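Protein F2 like fibronectin-binding protein (Streptococcus pneumoniae, PDB 5A0N) probably acts as a surface adhesin of this Gram-positive pathogen, its N-terminal domain carrying an internal thioester thought to bind host targets covalently. Local coordinates at residues Y19-Q24 with N37-I42; W106-R111 with D182-T187; Y114-D119 with Y138-I143. All coordinates share one frame; numbering follows the deposited sequence. Where two conformers were deposited one is given.

Contact 1 of 3, residues Y19-Q24 with N37-I42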
# COMPACT_ATOMS: atom_id res chain seq x y z
N TYR A 19 2.89 10.35 -12.19
CA TYR A 19 2.06 10.38 -10.99
C TYR A 19 2.91 10.67 -9.76
O TYR A 19 4.10 10.30 -9.73
CB TYR A 19 1.34 9.02 -10.81
CG TYR A 19 0.42 8.69 -11.98
CD1 TYR A 19 0.92 8.08 -13.12
CD2 TYR A 19 -0.93 9.02 -11.96
CE1 TYR A 19 0.14 7.83 -14.22
CE2 TYR A 19 -1.76 8.74 -13.04
CZ TYR A 19 -1.21 8.17 -14.18
OH TYR A 19 -2.06 7.98 -15.24
N TYR A 20 2.29 11.30 -8.76
CA TYR A 20 2.90 11.61 -7.48
C TYR A 20 2.12 10.86 -6.40
O TYR A 20 1.01 10.39 -6.65
CB TYR A 20 2.85 13.10 -7.17
CG TYR A 20 3.36 14.04 -8.23
CD1 TYR A 20 4.42 13.71 -9.08
CD2 TYR A 20 2.79 15.28 -8.38
CE1 TYR A 20 4.92 14.62 -10.00
CE2 TYR A 20 3.26 16.19 -9.29
CZ TYR A 20 4.33 15.87 -10.11
OH TYR A 20 4.80 16.77 -11.02
N SER A 21 2.70 10.76 -5.20
CA SER A 21 1.96 10.22 -4.07
C SER A 21 2.01 11.16 -2.87
O SER A 21 3.02 11.84 -2.60
CB SER A 21 2.49 8.86 -3.66
OG SER A 21 1.83 8.33 -2.54
N LEU A 22 0.91 11.17 -2.13
CA LEU A 22 0.80 11.94 -0.90
C LEU A 22 1.58 11.31 0.24
O LEU A 22 1.77 11.96 1.29
CB LEU A 22 -0.67 12.12 -0.51
CG LEU A 22 -1.56 12.75 -1.58
CD1 LEU A 22 -2.96 12.99 -1.03
CD2 LEU A 22 -0.98 14.06 -2.14
N GLY A 23 2.05 10.08 0.08
CA GLY A 23 2.88 9.46 1.08
C GLY A 23 2.15 8.65 2.10
O GLY A 23 0.92 8.54 2.07
N GLN A 24 2.92 8.08 3.02
CA GLN A 24 2.37 7.30 4.13
C GLN A 24 2.08 8.29 5.27
O GLN A 24 0.99 8.88 5.28
CB GLN A 24 3.27 6.13 4.50
CG GLN A 24 2.57 5.22 5.48
CD GLN A 24 3.40 4.10 6.05
OE1 GLN A 24 4.63 4.11 5.97
NE2 GLN A 24 2.71 3.10 6.61
N ASN A 37 -1.70 9.38 4.97
CA ASN A 37 -2.27 9.74 3.67
C ASN A 37 -2.54 8.56 2.74
O ASN A 37 -2.88 8.77 1.58
CB ASN A 37 -1.43 10.79 2.95
CG ASN A 37 -1.11 11.95 3.86
OD1 ASN A 37 -1.97 12.40 4.64
ND2 ASN A 37 0.10 12.43 3.80
N ASN A 38 -2.37 7.32 3.23
CA ASN A 38 -2.76 6.11 2.52
C ASN A 38 -2.03 5.89 1.21
O ASN A 38 -2.47 5.10 0.38
CB ASN A 38 -4.26 6.05 2.31
CG ASN A 38 -5.03 5.76 3.58
OD1 ASN A 38 -4.49 5.51 4.65
ND2 ASN A 38 -6.34 5.74 3.45
N LEU A 39 -0.91 6.59 1.02
CA LEU A 39 -0.18 6.54 -0.25
C LEU A 39 -1.06 6.84 -1.45
O LEU A 39 -0.82 6.36 -2.54
CB LEU A 39 0.65 5.26 -0.39
CG LEU A 39 1.85 5.18 0.55
CD1 LEU A 39 2.23 3.71 0.86
CD2 LEU A 39 3.05 5.96 -0.00
N THR A 40 -2.06 7.70 -1.23
CA THR A 40 -2.88 8.15 -2.36
C THR A 40 -2.00 8.59 -3.51
O THR A 40 -1.01 9.32 -3.31
CB THR A 40 -3.77 9.33 -1.92
OG1 THR A 40 -4.62 8.87 -0.85
CG2 THR A 40 -4.60 9.91 -3.03
N VAL A 41 -2.38 8.21 -4.73
CA VAL A 41 -1.63 8.55 -5.93
C VAL A 41 -2.46 9.55 -6.72
O VAL A 41 -3.69 9.38 -6.86
CB VAL A 41 -1.29 7.30 -6.76
CG1 VAL A 41 -0.42 7.69 -7.93
CG2 VAL A 41 -0.59 6.25 -5.89
N ILE A 42 -1.78 10.59 -7.21
CA ILE A 42 -2.40 11.70 -7.93
C ILE A 42 -1.70 11.90 -9.28
O ILE A 42 -0.53 11.62 -9.44
CB ILE A 42 -2.40 12.99 -7.09
CG1 ILE A 42 -0.97 13.47 -6.78
CG2 ILE A 42 -3.22 12.83 -5.81
CD1 ILE A 42 -0.93 14.88 -6.20
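Y20 and I42 form an antiparallel hydrogen-bonded pair: Y20 N donates to I42 O and I42 N donates to Y20 O, each at 2.9 Å. Past the non-hydrogen-bonded pair S21–V41, L22 N also bonds T40 O at 2.9 Å. That carbonyl has a second donor in S21 OG, which lies 3.1 Å from T40 O and well above the carbonyl plane. The S21 hydroxyl also receives G23 N, closing an ST turn; its torsion, OG anti to the backbone N (chi1 178°), lets one group serve both bonds. Beyond the turn, L39 N bonds G23 O and N37 N bonds Q24 O at 2.8 Å. The N37 amide comes back over the L22 carbonyl, ND2 standing 3.1 Å from L22 O and out of its plane; OD1 bonds T35 and ND2 also bonds the E26 carbonyl, both outside the pair.

On the face of the sheet that carries Y20 and I42, Y20 CB lies 3.9 Å from I42 CG1, and I42 CD1 sits at the edge of the Y20 ring. L22 runs alongside T40, its CD2 crossing to I42 CD1. Separately, L39 CD2 lies against the G23 backbone, and Y19 CB meets V41 CG1 at 3.6 Å.

Strand 41-43 is the middle of a three-stranded antiparallel sheet, between 19-21 and 49-51. S21 and V41 face L211 of strand 211-216, and L39 and Q24 reach Q144 and W148 of helix 132-152.

Contact 2 of 3, residues W106-R111 with D182-T187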
# COMPACT_ATOMS: atom_id res chain seq x y z
N TRP A 106 3.07 -12.47 -4.99
CA TRP A 106 1.81 -12.03 -5.59
C TRP A 106 0.63 -12.42 -4.73
O TRP A 106 -0.30 -11.64 -4.53
CB TRP A 106 1.66 -12.64 -6.98
CG TRP A 106 0.30 -12.49 -7.60
CD1 TRP A 106 -0.56 -13.50 -7.89
CD2 TRP A 106 -0.34 -11.28 -8.05
NE1 TRP A 106 -1.68 -13.02 -8.50
CE2 TRP A 106 -1.56 -11.66 -8.63
CE3 TRP A 106 0.01 -9.91 -8.03
CZ2 TRP A 106 -2.43 -10.75 -9.19
CZ3 TRP A 106 -0.85 -9.03 -8.59
CH2 TRP A 106 -2.04 -9.45 -9.19
N ASP A 107 0.65 -13.64 -4.20
CA ASP A 107 -0.46 -14.13 -3.40
C ASP A 107 -0.68 -13.24 -2.17
O ASP A 107 -1.79 -12.78 -1.91
CB ASP A 107 -0.24 -15.60 -2.98
CG ASP A 107 -1.48 -16.23 -2.38
OD1 ASP A 107 -2.60 -15.94 -2.83
OD2 ASP A 107 -1.36 -17.03 -1.43
N THR A 108 0.40 -12.94 -1.45
CA THR A 108 0.22 -12.14 -0.25
C THR A 108 -0.14 -10.69 -0.55
O THR A 108 -1.02 -10.16 0.10
CB THR A 108 1.42 -12.23 0.73
OG1 THR A 108 2.59 -11.69 0.11
CG2 THR A 108 1.65 -13.67 1.17
N PHE A 109 0.51 -10.08 -1.54
CA PHE A 109 0.17 -8.70 -1.87
C PHE A 109 -1.25 -8.60 -2.38
O PHE A 109 -2.03 -7.73 -1.99
CB PHE A 109 1.13 -8.10 -2.92
CG PHE A 109 0.55 -6.87 -3.53
CD1 PHE A 109 0.52 -5.69 -2.79
CD2 PHE A 109 -0.08 -6.90 -4.74
CE1 PHE A 109 -0.16 -4.58 -3.26
CE2 PHE A 109 -0.73 -5.78 -5.22
CZ PHE A 109 -0.76 -4.62 -4.48
N SER A 110 -1.63 -9.49 -3.30
CA SER A 110 -2.95 -9.38 -3.89
C SER A 110 -4.04 -9.66 -2.85
O SER A 110 -5.10 -9.02 -2.87
CB SER A 110 -3.09 -10.28 -5.12
OG SER A 110 -2.98 -11.65 -4.80
N ARG A 111 -3.79 -10.59 -1.93
CA ARG A 111 -4.74 -10.84 -0.84
C ARG A 111 -4.84 -9.67 0.14
O ARG A 111 -5.93 -9.25 0.50
CB ARG A 111 -4.33 -12.10 -0.08
CG ARG A 111 -4.67 -13.37 -0.84
CD ARG A 111 -4.16 -14.64 -0.14
NE ARG A 111 -4.68 -15.83 -0.81
CZ ARG A 111 -5.94 -16.22 -0.72
NH1 ARG A 111 -6.77 -15.72 0.19
NH2 ARG A 111 -6.37 -17.17 -1.51
N ASP A 182 -6.89 -14.80 8.87
CA ASP A 182 -7.83 -14.83 7.75
C ASP A 182 -7.21 -14.79 6.37
O ASP A 182 -7.90 -14.99 5.38
CB ASP A 182 -8.80 -13.66 7.83
CG ASP A 182 -9.72 -13.70 9.04
OD1 ASP A 182 -9.68 -14.69 9.81
OD2 ASP A 182 -10.47 -12.70 9.22
N LEU A 183 -5.90 -14.56 6.31
CA LEU A 183 -5.22 -14.26 5.04
C LEU A 183 -5.53 -15.22 3.88
O LEU A 183 -5.73 -14.78 2.76
CB LEU A 183 -3.69 -14.30 5.26
CG LEU A 183 -2.77 -14.01 4.08
CD1 LEU A 183 -3.09 -12.67 3.44
CD2 LEU A 183 -1.33 -14.04 4.47
N TYR A 184 -5.57 -16.51 4.18
CA TYR A 184 -5.73 -17.53 3.16
C TYR A 184 -7.16 -18.07 3.11
O TYR A 184 -7.47 -18.94 2.30
CB TYR A 184 -4.72 -18.65 3.44
CG TYR A 184 -3.28 -18.16 3.45
CD1 TYR A 184 -2.70 -17.64 2.31
CD2 TYR A 184 -2.50 -18.21 4.61
CE1 TYR A 184 -1.39 -17.19 2.29
CE2 TYR A 184 -1.18 -17.75 4.61
CZ TYR A 184 -0.63 -17.25 3.43
OH TYR A 184 0.68 -16.80 3.38
N ASN A 185 -8.07 -17.52 3.92
CA ASN A 185 -9.41 -18.10 4.09
C ASN A 185 -10.49 -17.36 3.25
O ASN A 185 -11.56 -17.02 3.75
CB ASN A 185 -9.78 -18.17 5.59
CG ASN A 185 -8.99 -19.24 6.34
OD1 ASN A 185 -8.57 -20.23 5.75
ND2 ASN A 185 -8.82 -19.07 7.65
N PHE A 186 -10.19 -17.13 1.97
CA PHE A 186 -11.12 -16.56 1.00
C PHE A 186 -10.49 -16.72 -0.39
O PHE A 186 -9.27 -16.88 -0.53
CB PHE A 186 -11.48 -15.10 1.30
CG PHE A 186 -10.29 -14.18 1.33
CD1 PHE A 186 -9.85 -13.55 0.16
CD2 PHE A 186 -9.61 -13.94 2.52
CE1 PHE A 186 -8.73 -12.71 0.22
CE2 PHE A 186 -8.52 -13.11 2.56
CZ PHE A 186 -8.08 -12.51 1.41
N THR A 187 -11.32 -16.60 -1.42
CA THR A 187 -10.85 -16.61 -2.78
C THR A 187 -10.79 -15.17 -3.28
O THR A 187 -11.72 -14.39 -3.06
CB THR A 187 -11.78 -17.44 -3.66
OG1 THR A 187 -11.71 -18.79 -3.21
CG2 THR A 187 -11.41 -17.37 -5.13
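R111 stretches from its helix into the bend of 182-187, with the F186 ring over its NH1 and the Y184 ring turned across it. NH1 stands 3.5 Å above the F186 ring plane, over the centre, although the guanidinium is tilted 54° to that ring; the cation-pi contact puts CZ 4.8 Å from the ring centroid. F186 CG sits between its own N and carbonyl carbon (chi1 59°), which brings the ring back over the arginine that its carbonyl also binds. NH1 and NH2 together grip F186 O end-on, near the guanidinium plane, at 2.8 and 3.1 Å. NH1 additionally donates to L183 O at 2.9 Å, on a carbonyl lone pair.

The bend begins as a type I beta turn, D182 to N185, directly after helix 170-182, so R111 ties the exit of that helix to helix 105-118 by holding two of the loop's carbonyls. One turn earlier in its own helix, D107 forms a salt bridge through OD1 to R111 NE (2.9 Å), near the guanidinium plane, which should limit the group's rotation. D107 OD2 meets the edge of the Y184 ring, 3.7 Å from CE1. Deeper in, L183 CD1 packs 3.8 Å from R111 CB.

Contact 3 of 3, residues Y114-D119 with Y138-I143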
# COMPACT_ATOMS: atom_id res chain seq x y z
N TYR A 114 -6.48 -6.63 -1.35
CA TYR A 114 -7.91 -6.89 -1.47
C TYR A 114 -8.61 -6.84 -0.11
O TYR A 114 -9.77 -6.41 -0.03
CB TYR A 114 -8.12 -8.25 -2.13
CG TYR A 114 -9.55 -8.71 -2.28
CD1 TYR A 114 -10.41 -8.12 -3.18
CD2 TYR A 114 -10.03 -9.75 -1.51
CE1 TYR A 114 -11.72 -8.58 -3.32
CE2 TYR A 114 -11.31 -10.20 -1.64
CZ TYR A 114 -12.15 -9.65 -2.56
OH TYR A 114 -13.42 -10.16 -2.65
N MET A 115 -7.93 -7.24 0.94
CA MET A 115 -8.55 -7.13 2.24
C MET A 115 -8.80 -5.66 2.64
O MET A 115 -9.79 -5.38 3.28
CB MET A 115 -7.73 -7.90 3.27
CG MET A 115 -7.70 -9.40 3.01
SD MET A 115 -6.38 -10.29 3.87
CE MET A 115 -7.12 -10.56 5.49
N TYR A 116 -7.95 -4.73 2.19
CA TYR A 116 -8.21 -3.33 2.39
C TYR A 116 -9.36 -2.86 1.50
O TYR A 116 -10.25 -2.12 1.96
CB TYR A 116 -6.94 -2.48 2.12
CG TYR A 116 -7.17 -1.04 2.48
CD1 TYR A 116 -7.17 -0.65 3.79
CD2 TYR A 116 -7.48 -0.12 1.52
CE1 TYR A 116 -7.49 0.64 4.17
CE2 TYR A 116 -7.82 1.18 1.86
CZ TYR A 116 -7.81 1.56 3.19
OH TYR A 116 -8.15 2.89 3.51
N LEU A 117 -9.36 -3.24 0.22
CA LEU A 117 -10.40 -2.81 -0.70
C LEU A 117 -11.79 -3.31 -0.31
O LEU A 117 -12.75 -2.55 -0.40
CB LEU A 117 -10.08 -3.33 -2.12
CG LEU A 117 -11.06 -2.95 -3.22
CD1 LEU A 117 -10.95 -1.47 -3.61
CD2 LEU A 117 -10.87 -3.82 -4.46
N LYS A 118 -11.88 -4.59 0.05
CA LYS A 118 -13.17 -5.28 0.18
C LYS A 118 -13.44 -5.83 1.57
O LYS A 118 -14.60 -6.01 1.96
CB LYS A 118 -13.27 -6.39 -0.90
CG LYS A 118 -14.60 -7.17 -0.93
CD LYS A 118 -15.83 -6.30 -1.14
N ASP A 119 -12.40 -6.19 2.30
CA ASP A 119 -12.53 -6.75 3.65
C ASP A 119 -13.50 -7.95 3.68
O ASP A 119 -14.53 -7.94 4.36
CB ASP A 119 -12.95 -5.65 4.62
CG ASP A 119 -12.81 -6.03 6.09
OD1 ASP A 119 -12.19 -7.06 6.40
OD2 ASP A 119 -13.34 -5.28 6.92
N TYR A 138 -6.05 3.65 9.87
CA TYR A 138 -5.40 2.73 10.81
C TYR A 138 -5.36 1.29 10.25
O TYR A 138 -4.40 0.56 10.49
CB TYR A 138 -6.05 2.77 12.21
CG TYR A 138 -5.65 3.99 13.03
CD1 TYR A 138 -6.13 5.26 12.74
CD2 TYR A 138 -4.77 3.88 14.08
CE1 TYR A 138 -5.75 6.34 13.48
CE2 TYR A 138 -4.40 4.99 14.82
CZ TYR A 138 -4.90 6.20 14.52
OH TYR A 138 -4.53 7.29 15.27
N PHE A 139 -6.37 0.90 9.48
CA PHE A 139 -6.34 -0.43 8.83
C PHE A 139 -5.35 -0.43 7.67
O PHE A 139 -4.69 -1.43 7.42
CB PHE A 139 -7.73 -0.85 8.37
CG PHE A 139 -7.85 -2.29 7.92
CD1 PHE A 139 -7.34 -3.34 8.69
CD2 PHE A 139 -8.52 -2.62 6.75
CE1 PHE A 139 -7.51 -4.66 8.30
CE2 PHE A 139 -8.68 -3.94 6.37
CZ PHE A 139 -8.18 -4.94 7.15
N HIS A 140 -5.27 0.69 6.92
CA HIS A 140 -4.24 0.78 5.87
C HIS A 140 -2.87 0.48 6.48
O HIS A 140 -2.09 -0.29 5.92
CB HIS A 140 -4.25 2.17 5.23
CG HIS A 140 -3.28 2.28 4.10
ND1 HIS A 140 -1.94 2.48 4.28
CD2 HIS A 140 -3.49 2.20 2.76
CE1 HIS A 140 -1.35 2.52 3.10
NE2 HIS A 140 -2.26 2.34 2.16
N GLN A 141 -2.58 1.09 7.63
CA GLN A 141 -1.26 0.97 8.20
C GLN A 141 -0.94 -0.49 8.59
O GLN A 141 0.17 -0.94 8.34
CB GLN A 141 -1.12 1.90 9.41
CG GLN A 141 0.27 1.92 9.99
CD GLN A 141 0.42 2.89 11.13
OE1 GLN A 141 -0.48 3.04 11.95
NE2 GLN A 141 1.53 3.64 11.12
N VAL A 142 -1.88 -1.21 9.22
CA VAL A 142 -1.56 -2.62 9.56
C VAL A 142 -1.45 -3.50 8.33
O VAL A 142 -0.59 -4.38 8.27
CB VAL A 142 -2.48 -3.26 10.61
CG1 VAL A 142 -2.20 -2.64 11.96
CG2 VAL A 142 -3.96 -3.18 10.23
N ILE A 143 -2.30 -3.28 7.34
CA ILE A 143 -2.15 -4.00 6.07
C ILE A 143 -0.77 -3.72 5.47
O ILE A 143 -0.09 -4.64 4.98
CB ILE A 143 -3.29 -3.64 5.09
CG1 ILE A 143 -4.62 -4.20 5.58
CG2 ILE A 143 -2.94 -4.11 3.69
CD1 ILE A 143 -4.81 -5.70 5.40
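F139 points into the gap between the helices and presents its ring edge to the backbone of the partner: CE2 lies 3.6 Å from M115 O, near the plane of the ring. CD2 of the same ring sits 3.8 Å from Y116 CD1, the two side chains sliding past each other in opposite directions.

At H140 the helices come nearest in register, its CA 6.7 Å from that of Y116. Here the Y116 ring lies against the backbone, with CE1 3.5 Å from H140 N, and against the side chain, with CE1 3.7 Å from H140 CB. The imidazole, set by a CG anti to the backbone N (chi1 -176°), turns its edge toward the Y116 face in a T-shaped pair, planes at 83° and centroids 5.5 Å apart. Both imidazole nitrogens are engaged, ND1 with Y36 OH and NE2 with A54 O, which should fix the ring's rotation; Y116 OH bonds R136 O.

A turn later, I143 places CG1 over the face of the F139 ring and extends CD1 to 4.2 Å from M115 CB. No hydrogen bond crosses the pair.

The segments run nearly antiparallel at 165°, with axes 10.2 Å apart, joining helices 105-118 and 132-152 in the helical insertion of this adhesin domain. Helix 170-182 packs on F139 and I143 through I179, helix 123-128 touches F139 and M115, and F55 stacks on H140.

Contacts 2 and 3 share helix 105-118, and their centres lie about 12 Å apart. F186 joins them, packing its CZ 3.5 Å from M115 CG and its CE1 against Y114, so the loop after helix 170-182 and helix 132-152 meet on one helix. Contact 1 belongs to the beta part and touches contact 3 through N38, whose O lies 3.3 Å from H140 NE2 in a packing contact; their centres are about 16 Å apart. Contacts 1 and 2 stand on opposite sides of the chain's centre, about 24 Å between centres. A bound MES, probably from the crystallisation liquor, lies about 3 Å from the Q24 side chain of contact 1.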